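Transcriptional regulator AcuR (Rhodobacter sphaeroides 2.4.1, PDB 3BRU) represses transcription of its own operon, probably by binding two operator sequences in the promoter. Local coordinates at residues Ala90-Gln95 and Arg109-Met114; Leu102-Arg107 and Cys169-Ala174; Leu162-Gln167 and His176-Leu181. All blocks are in the same frame, centred on the assembly; numbering follows the deposited sequence.

Contact 1: residues Ala90-Gln95 and Arg109-Met114; sequences ARLLDQ and RLFTRM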
# COMPACT_ATOMS: atom_id res chain seq x y z
N ALA A 90 18.95 4.35 1.35
CA ALA A 90 19.86 4.60 0.25
C ALA A 90 21.07 3.67 0.35
O ALA A 90 21.56 3.19 -0.68
CB ALA A 90 20.31 6.03 0.24
N ARG A 91 21.55 3.39 1.56
CA ARG A 91 22.70 2.48 1.76
C ARG A 91 22.41 1.02 1.45
O ARG A 91 23.30 0.26 1.05
CB ARG A 91 23.30 2.63 3.18
CG ARG A 91 23.93 3.99 3.37
CD ARG A 91 25.08 3.99 4.34
NE ARG A 91 25.56 5.36 4.53
CZ ARG A 91 25.19 6.16 5.53
NH1 ARG A 91 25.68 7.40 5.59
NH2 ARG A 91 24.34 5.73 6.48
N LEU A 92 21.17 0.61 1.65
CA LEU A 92 20.80 -0.73 1.30
C LEU A 92 20.70 -0.88 -0.24
O LEU A 92 21.16 -1.87 -0.79
CB LEU A 92 19.55 -1.13 2.08
CG LEU A 92 18.47 -2.07 1.54
CD1 LEU A 92 17.85 -2.94 2.65
CD2 LEU A 92 17.40 -1.15 0.96
N LEU A 93 20.14 0.13 -0.91
CA LEU A 93 20.14 0.20 -2.36
C LEU A 93 21.55 0.27 -2.95
O LEU A 93 21.79 -0.25 -4.04
CB LEU A 93 19.31 1.40 -2.86
CG LEU A 93 17.78 1.36 -2.86
CD1 LEU A 93 17.17 2.66 -3.38
CD2 LEU A 93 17.25 0.18 -3.67
N ASP A 94 22.47 0.94 -2.27
CA ASP A 94 23.85 1.06 -2.73
C ASP A 94 24.48 -0.32 -2.85
O ASP A 94 25.22 -0.59 -3.79
CB ASP A 94 24.68 1.89 -1.76
CG ASP A 94 24.41 3.38 -1.89
OD1 ASP A 94 23.75 3.81 -2.87
OD2 ASP A 94 24.84 4.15 -0.99
N GLN A 95 24.18 -1.17 -1.86
CA GLN A 95 24.75 -2.51 -1.78
C GLN A 95 24.35 -3.32 -3.01
O GLN A 95 25.20 -3.98 -3.63
CB GLN A 95 24.33 -3.22 -0.50
CG GLN A 95 25.48 -3.58 0.33
CD GLN A 95 25.11 -4.29 1.63
OE1 GLN A 95 25.59 -5.39 1.89
NE2 GLN A 95 24.30 -3.66 2.46
N ARG A 109 17.21 -8.37 -8.17
CA ARG A 109 16.85 -9.58 -7.42
C ARG A 109 17.56 -9.65 -6.08
O ARG A 109 16.97 -10.08 -5.11
CB ARG A 109 17.14 -10.83 -8.24
CG ARG A 109 16.21 -10.96 -9.46
CD ARG A 109 16.41 -12.29 -10.24
NE ARG A 109 17.11 -12.09 -11.52
CZ ARG A 109 18.39 -12.40 -11.78
NH1 ARG A 109 18.90 -12.17 -12.99
NH2 ARG A 109 19.18 -12.95 -10.84
N LEU A 110 18.82 -9.19 -6.02
CA LEU A 110 19.54 -9.08 -4.74
C LEU A 110 18.84 -8.13 -3.75
O LEU A 110 18.65 -8.49 -2.61
CB LEU A 110 21.01 -8.70 -4.95
CG LEU A 110 21.82 -8.52 -3.65
CD1 LEU A 110 22.02 -9.85 -2.85
CD2 LEU A 110 23.15 -7.93 -3.97
N PHE A 111 18.45 -6.94 -4.21
CA PHE A 111 17.72 -5.99 -3.38
C PHE A 111 16.46 -6.58 -2.75
O PHE A 111 16.23 -6.43 -1.54
CB PHE A 111 17.37 -4.70 -4.14
CG PHE A 111 16.22 -3.96 -3.51
CD1 PHE A 111 16.40 -3.23 -2.35
CD2 PHE A 111 14.94 -4.05 -4.05
CE1 PHE A 111 15.34 -2.59 -1.75
CE2 PHE A 111 13.87 -3.41 -3.47
CZ PHE A 111 14.06 -2.68 -2.31
N THR A 112 15.64 -7.23 -3.55
CA THR A 112 14.38 -7.85 -3.06
C THR A 112 14.60 -9.03 -2.11
O THR A 112 13.81 -9.27 -1.21
CB THR A 112 13.40 -8.25 -4.20
OG1 THR A 112 14.00 -9.26 -5.01
CG2 THR A 112 13.04 -7.06 -5.04
N ARG A 113 15.69 -9.74 -2.33
CA ARG A 113 16.14 -10.81 -1.47
C ARG A 113 16.56 -10.30 -0.08
O ARG A 113 16.12 -10.81 0.94
CB ARG A 113 17.25 -11.55 -2.20
CG ARG A 113 17.73 -12.82 -1.54
CD ARG A 113 18.28 -13.79 -2.61
NE ARG A 113 18.61 -15.13 -2.11
CZ ARG A 113 18.17 -15.71 -0.98
NH1 ARG A 113 18.61 -16.94 -0.67
NH2 ARG A 113 17.31 -15.10 -0.16
N MSE A 114 17.41 -9.27 -0.08
CA MSE A 114 17.84 -8.51 1.09
C MSE A 114 16.73 -7.84 1.89
O MSE A 114 16.73 -7.91 3.12
CB MSE A 114 18.82 -7.41 0.67
CG MSE A 114 20.15 -7.96 0.19
SE MSE A 114 21.56 -6.63 -0.06
CE MSE A 114 20.54 -5.22 -0.94
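Phe111 meets Leu92 and Leu93 where helix 74-97, the helix that follows the DNA-binding motif in TetR repressors, packs on helix 104-120 of the all-helical C-terminal domain. The two short segments run roughly antiparallel, at 133°, with their axes 9.7 Å apart. Starting from Phe111 CB, which lies 4.9 Å from Leu93 CD2, the side chain first closes on its neighbours. Phe111 CG is 4.3 Å from the same methyl. Phe111 CD1 reaches 3.8 Å from Leu93 CD2, and at the edge atom CE1 the nearest neighbour becomes Leu92 CD2, 3.7 Å away. The tip, Phe111 CZ, lies beyond the closest touches, 4.5 Å from Leu93 CD2 and 4.9 Å from Leu92 CD2. With CG anti to the backbone N (chi1 159°), the ring swings across to helix 74-97. It meets Leu93 CD2 with a face, in a CH-pi contact 28° off the ring normal, and Leu92 CD2 with its edge, in the ring plane. Trp189 and Phe185 of helix 178-199 also pack on Phe111, tying three helices together. Trp155 and Arg158 of helix 143-167 also touch Leu93, and Arg158 forms a salt bridge with Asp94. Met114, partly exposed, is present as selenomethionine. Its chain bends at chi3, which puts Met114 CE 3.4 Å from the backbone oxygen Leu92 O.

Contact 2: residues Leu102-Arg107 and Cys169-Ala174; sequences LAPLAR and CGELSA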
# COMPACT_ATOMS: atom_id res chain seq x y z
N LEU A 102 27.56 -7.91 -10.35
CA LEU A 102 26.28 -8.45 -10.79
C LEU A 102 25.77 -7.77 -12.07
O LEU A 102 26.03 -6.58 -12.27
CB LEU A 102 25.21 -8.40 -9.67
CG LEU A 102 25.53 -9.06 -8.31
CD1 LEU A 102 24.60 -8.59 -7.20
CD2 LEU A 102 25.53 -10.57 -8.38
N ALA A 103 25.06 -8.53 -12.91
CA ALA A 103 24.34 -7.96 -14.05
C ALA A 103 23.24 -7.07 -13.50
O ALA A 103 22.76 -7.27 -12.37
CB ALA A 103 23.77 -9.07 -14.91
N PRO A 104 22.85 -6.04 -14.27
CA PRO A 104 21.75 -5.21 -13.77
C PRO A 104 20.52 -5.93 -13.16
O PRO A 104 20.11 -5.60 -12.04
CB PRO A 104 21.38 -4.35 -14.98
CG PRO A 104 22.68 -4.18 -15.68
CD PRO A 104 23.39 -5.53 -15.55
N LEU A 105 19.95 -6.92 -13.83
CA LEU A 105 18.73 -7.53 -13.27
C LEU A 105 19.00 -8.36 -12.04
O LEU A 105 18.15 -8.43 -11.17
CB LEU A 105 17.98 -8.32 -14.32
CG LEU A 105 17.36 -7.44 -15.43
CD1 LEU A 105 16.75 -8.35 -16.46
CD2 LEU A 105 16.33 -6.38 -14.91
N ALA A 106 20.18 -8.97 -11.97
CA ALA A 106 20.59 -9.65 -10.75
C ALA A 106 20.76 -8.74 -9.53
O ALA A 106 20.53 -9.19 -8.41
CB ALA A 106 21.84 -10.53 -10.96
N ARG A 107 21.15 -7.47 -9.74
CA ARG A 107 21.16 -6.47 -8.67
C ARG A 107 19.76 -6.16 -8.14
O ARG A 107 19.60 -5.85 -6.96
CB ARG A 107 21.77 -5.15 -9.13
CG ARG A 107 23.20 -5.22 -9.52
CD ARG A 107 23.52 -3.98 -10.27
NE ARG A 107 24.71 -4.22 -11.05
CZ ARG A 107 25.19 -3.37 -11.95
NH1 ARG A 107 24.56 -2.22 -12.18
NH2 ARG A 107 26.30 -3.67 -12.63
N CYS A 169 22.86 -3.68 -22.19
CA CYS A 169 23.58 -4.92 -22.15
C CYS A 169 22.68 -6.10 -22.60
O CYS A 169 23.09 -7.26 -22.51
CB CYS A 169 24.17 -5.14 -20.75
SG CYS A 169 23.02 -5.82 -19.49
N GLY A 170 21.47 -5.80 -23.06
CA GLY A 170 20.59 -6.81 -23.64
C GLY A 170 19.69 -7.62 -22.72
O GLY A 170 19.02 -8.55 -23.17
N GLU A 171 19.64 -7.27 -21.44
CA GLU A 171 18.84 -8.00 -20.45
C GLU A 171 17.36 -7.63 -20.47
O GLU A 171 16.50 -8.44 -20.10
CB GLU A 171 19.37 -7.75 -19.03
CG GLU A 171 20.54 -8.65 -18.61
CD GLU A 171 20.79 -8.61 -17.11
OE1 GLU A 171 20.73 -7.51 -16.55
OE2 GLU A 171 21.04 -9.66 -16.50
N LEU A 172 17.09 -6.39 -20.89
CA LEU A 172 15.77 -5.84 -21.05
C LEU A 172 15.61 -5.49 -22.53
O LEU A 172 16.57 -5.09 -23.17
CB LEU A 172 15.66 -4.56 -20.23
CG LEU A 172 14.48 -4.22 -19.31
CD1 LEU A 172 14.32 -2.74 -19.26
CD2 LEU A 172 13.15 -4.89 -19.69
N SER A 173 14.40 -5.64 -23.07
CA SER A 173 14.23 -5.40 -24.50
C SER A 173 14.18 -3.90 -24.74
O SER A 173 13.68 -3.16 -23.89
CB SER A 173 13.00 -6.14 -25.07
OG SER A 173 11.81 -5.37 -25.01
N ALA A 174 14.72 -3.45 -25.88
CA ALA A 174 14.71 -2.04 -26.28
C ALA A 174 13.29 -1.48 -26.29
O ALA A 174 13.08 -0.29 -26.22
CB ALA A 174 15.35 -1.87 -27.64
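Glu171 OE1 accepts the backbone amide of Leu105 in a nearly straight bond, Leu105 N to OE1 2.9 Å with an N-H...O angle of 164°. The acceptor belongs to the loop that follows helix 143-167, and the donor to the first turn of helix 104-120 in the TetR-type C-terminal domain. Ala103, at the N-cap, has no polar side chain; the carboxylate of Glu171, from a distant part of the chain, takes an amide of the opening turn. Leu105 N approaches on the syn side of the carboxylate, 23° out of its plane. The negative charge would probably be stabilised by the positive end of the helix. The glutamate chain is extended beyond CG and slides past Leu105 in the opposite direction, with Glu171 CB 3.7 Å from Leu105 CD1. Its second oxygen, OE2, presses on Ala103 CB at 3.2 Å, a snug fit. Pro104 crosses the carboxyl end obliquely, and its nitrogen has no hydrogen to offer OE1.

Gly170 lets the chain turn here. At phi 86° it is the C-prime residue of a Schellman motif that ends helix 143-167, its amide bonded to Gln167 O and that of Glu171 to Ala166 O. Within 102-107, Arg107 grips Leu102 O side-on with NE and NH2, tying the residues before the helix to its first turn, while its NH1 makes a salt bridge to Glu165. Pro104 also rests on Leu162, Glu165 and Ala166 of helix 143-167. Farther out, the exposed Cys169 brings SG to 4.0 Å from Pro104 CD.

Contact 3: residues Leu162-Gln167 and His176-Leu181; sequences LFREAQ and HDPDAL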
# COMPACT_ATOMS: atom_id res chain seq x y z
N LEU A 162 19.10 1.69 -13.38
CA LEU A 162 19.36 0.25 -13.40
C LEU A 162 18.80 -0.40 -14.67
O LEU A 162 19.52 -1.14 -15.36
CB LEU A 162 18.75 -0.42 -12.17
CG LEU A 162 19.12 -1.88 -11.91
CD1 LEU A 162 20.62 -2.06 -12.12
CD2 LEU A 162 18.76 -2.31 -10.49
N PHE A 163 17.52 -0.09 -14.95
CA PHE A 163 16.85 -0.56 -16.16
C PHE A 163 17.51 -0.06 -17.46
O PHE A 163 17.54 -0.81 -18.42
CB PHE A 163 15.33 -0.26 -16.16
CG PHE A 163 14.55 -0.98 -15.09
CD1 PHE A 163 14.91 -2.26 -14.66
CD2 PHE A 163 13.41 -0.39 -14.52
CE1 PHE A 163 14.16 -2.92 -13.64
CE2 PHE A 163 12.67 -1.06 -13.53
CZ PHE A 163 13.05 -2.32 -13.08
N ARG A 164 18.00 1.18 -17.52
CA ARG A 164 18.75 1.64 -18.70
C ARG A 164 20.02 0.83 -18.90
O ARG A 164 20.38 0.53 -20.03
CB ARG A 164 19.09 3.12 -18.64
CG ARG A 164 17.98 4.00 -19.11
CD ARG A 164 18.42 5.46 -19.31
NE ARG A 164 18.81 6.05 -18.03
CZ ARG A 164 17.97 6.55 -17.12
NH1 ARG A 164 16.65 6.58 -17.38
NH2 ARG A 164 18.47 7.01 -15.97
N GLU A 165 20.71 0.47 -17.82
CA GLU A 165 21.86 -0.42 -17.93
C GLU A 165 21.49 -1.85 -18.33
O GLU A 165 22.25 -2.51 -19.04
CB GLU A 165 22.64 -0.43 -16.63
CG GLU A 165 23.16 0.94 -16.27
CD GLU A 165 23.60 1.05 -14.81
OE1 GLU A 165 23.63 0.00 -14.10
OE2 GLU A 165 23.92 2.19 -14.37
N ALA A 166 20.33 -2.33 -17.86
CA ALA A 166 19.79 -3.62 -18.32
C ALA A 166 19.49 -3.60 -19.82
O ALA A 166 19.70 -4.61 -20.48
CB ALA A 166 18.57 -4.04 -17.53
N GLN A 167 19.06 -2.47 -20.37
CA GLN A 167 18.85 -2.36 -21.83
C GLN A 167 20.16 -2.34 -22.62
O GLN A 167 20.25 -2.98 -23.66
CB GLN A 167 18.04 -1.11 -22.17
CG GLN A 167 16.58 -1.26 -21.82
CD GLN A 167 15.74 -0.13 -22.32
OE1 GLN A 167 16.05 1.04 -22.11
NE2 GLN A 167 14.63 -0.46 -22.97
N HIS A 176 10.85 -1.72 -23.88
CA HIS A 176 10.39 -1.18 -22.60
C HIS A 176 10.83 0.25 -22.29
O HIS A 176 11.96 0.64 -22.61
CB HIS A 176 10.86 -2.10 -21.48
CG HIS A 176 10.08 -3.37 -21.40
ND1 HIS A 176 8.82 -3.43 -20.84
CD2 HIS A 176 10.36 -4.61 -21.85
CE1 HIS A 176 8.36 -4.67 -20.94
NE2 HIS A 176 9.27 -5.40 -21.56
N ASP A 177 9.95 1.02 -21.65
CA ASP A 177 10.33 2.32 -21.09
C ASP A 177 10.90 2.12 -19.67
O ASP A 177 10.19 1.65 -18.77
CB ASP A 177 9.13 3.30 -21.11
CG ASP A 177 9.46 4.68 -20.45
OD1 ASP A 177 10.63 4.95 -20.11
OD2 ASP A 177 8.52 5.51 -20.28
N PRO A 178 12.22 2.42 -19.47
CA PRO A 178 12.84 2.22 -18.14
C PRO A 178 12.17 3.03 -17.02
O PRO A 178 12.05 2.53 -15.90
CB PRO A 178 14.31 2.59 -18.34
CG PRO A 178 14.41 3.25 -19.66
CD PRO A 178 13.21 2.87 -20.48
N ASP A 179 11.71 4.24 -17.32
CA ASP A 179 11.05 5.05 -16.28
C ASP A 179 9.68 4.50 -15.85
O ASP A 179 9.35 4.54 -14.65
CB ASP A 179 10.87 6.48 -16.75
CG ASP A 179 12.18 7.21 -16.88
OD1 ASP A 179 12.93 7.28 -15.86
OD2 ASP A 179 12.44 7.71 -18.01
N ALA A 180 8.90 4.03 -16.83
CA ALA A 180 7.56 3.45 -16.60
C ALA A 180 7.67 2.13 -15.83
O ALA A 180 6.92 1.85 -14.88
CB ALA A 180 6.81 3.23 -17.95
N LEU A 181 8.65 1.35 -16.22
CA LEU A 181 8.91 0.09 -15.52
C LEU A 181 9.40 0.33 -14.07
O LEU A 181 8.93 -0.34 -13.13
CB LEU A 181 9.88 -0.72 -16.34
CG LEU A 181 9.76 -2.22 -16.12
CD1 LEU A 181 8.37 -2.70 -16.50
CD2 LEU A 181 10.85 -2.92 -16.91
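Phe163 faces Pro178 and Leu181 where helix 143-167 and helix 178-199, consecutive helices of the TetR-type C-terminal domain, are joined by a short loop. Its CB touches Pro178 CB at 3.7 Å. With CG anti to the carbonyl carbon (chi1 -65°), the ring is carried toward helix 178-199, where its CD2 edge meets Pro178 O at 3.5 Å, in the ring plane. Leu181 CD2 sits over the ring centre in a CH-pi contact, 10° off the normal. Next in the chain, Arg164 lays its CG across the proline ring at about a right angle, 3.7 Å from Pro178 CG. A bend at chi3 brings the guanidinium edge toward Asp179, yet Arg164 NH1 stays 4.1 Å from Asp179 OD1. One turn on from Phe163, Gln167 NE2 gives a hydrogen bond to Ser173 O in the loop and a weak, bent one to His176 O (2.9 Å, 126°), while OE1 lies against Pro178 CG. A leucine here would probably leave the carbonyls of Ser173 and His176 without this donor and hold the loop less firmly. Asp177, at the N-cap, accepts from Asp179 N, 3.1 Å from its OD1. Nearby, Arg210, Thr211 and Arg214 of the second subunit pack on Ala180, Leu181 and His176 respectively. The chemistry therefore implies a junction set by apolar packing on a proline, with one amide group bracing the loop and the opposite charges of Arg164 and Asp179 too far apart for a salt bridge.

How the contacts relate
All three contacts lie partly buried in the helical bundle. Contact 1, its centre about 11 Å from that of the chain, lies nearest the middle and is mainly apolar, with no hydrogen bond between its segments. Contacts 2 and 3, centres about 9 Å apart, lie at the far end of the domain, where helix termini bring in polar groups: a carboxylate in contact 2, an amide in contact 3. Segments 162-167 and 169-174 nearly adjoin, so the end of helix 143-167 serves both. Contacts 1 and 2 share helix 104-120 and meet where Leu110 CD2 packs 3.6 Å from Leu102 CD1. Contact 3 does not touch contact 1 and alone meets the second subunit.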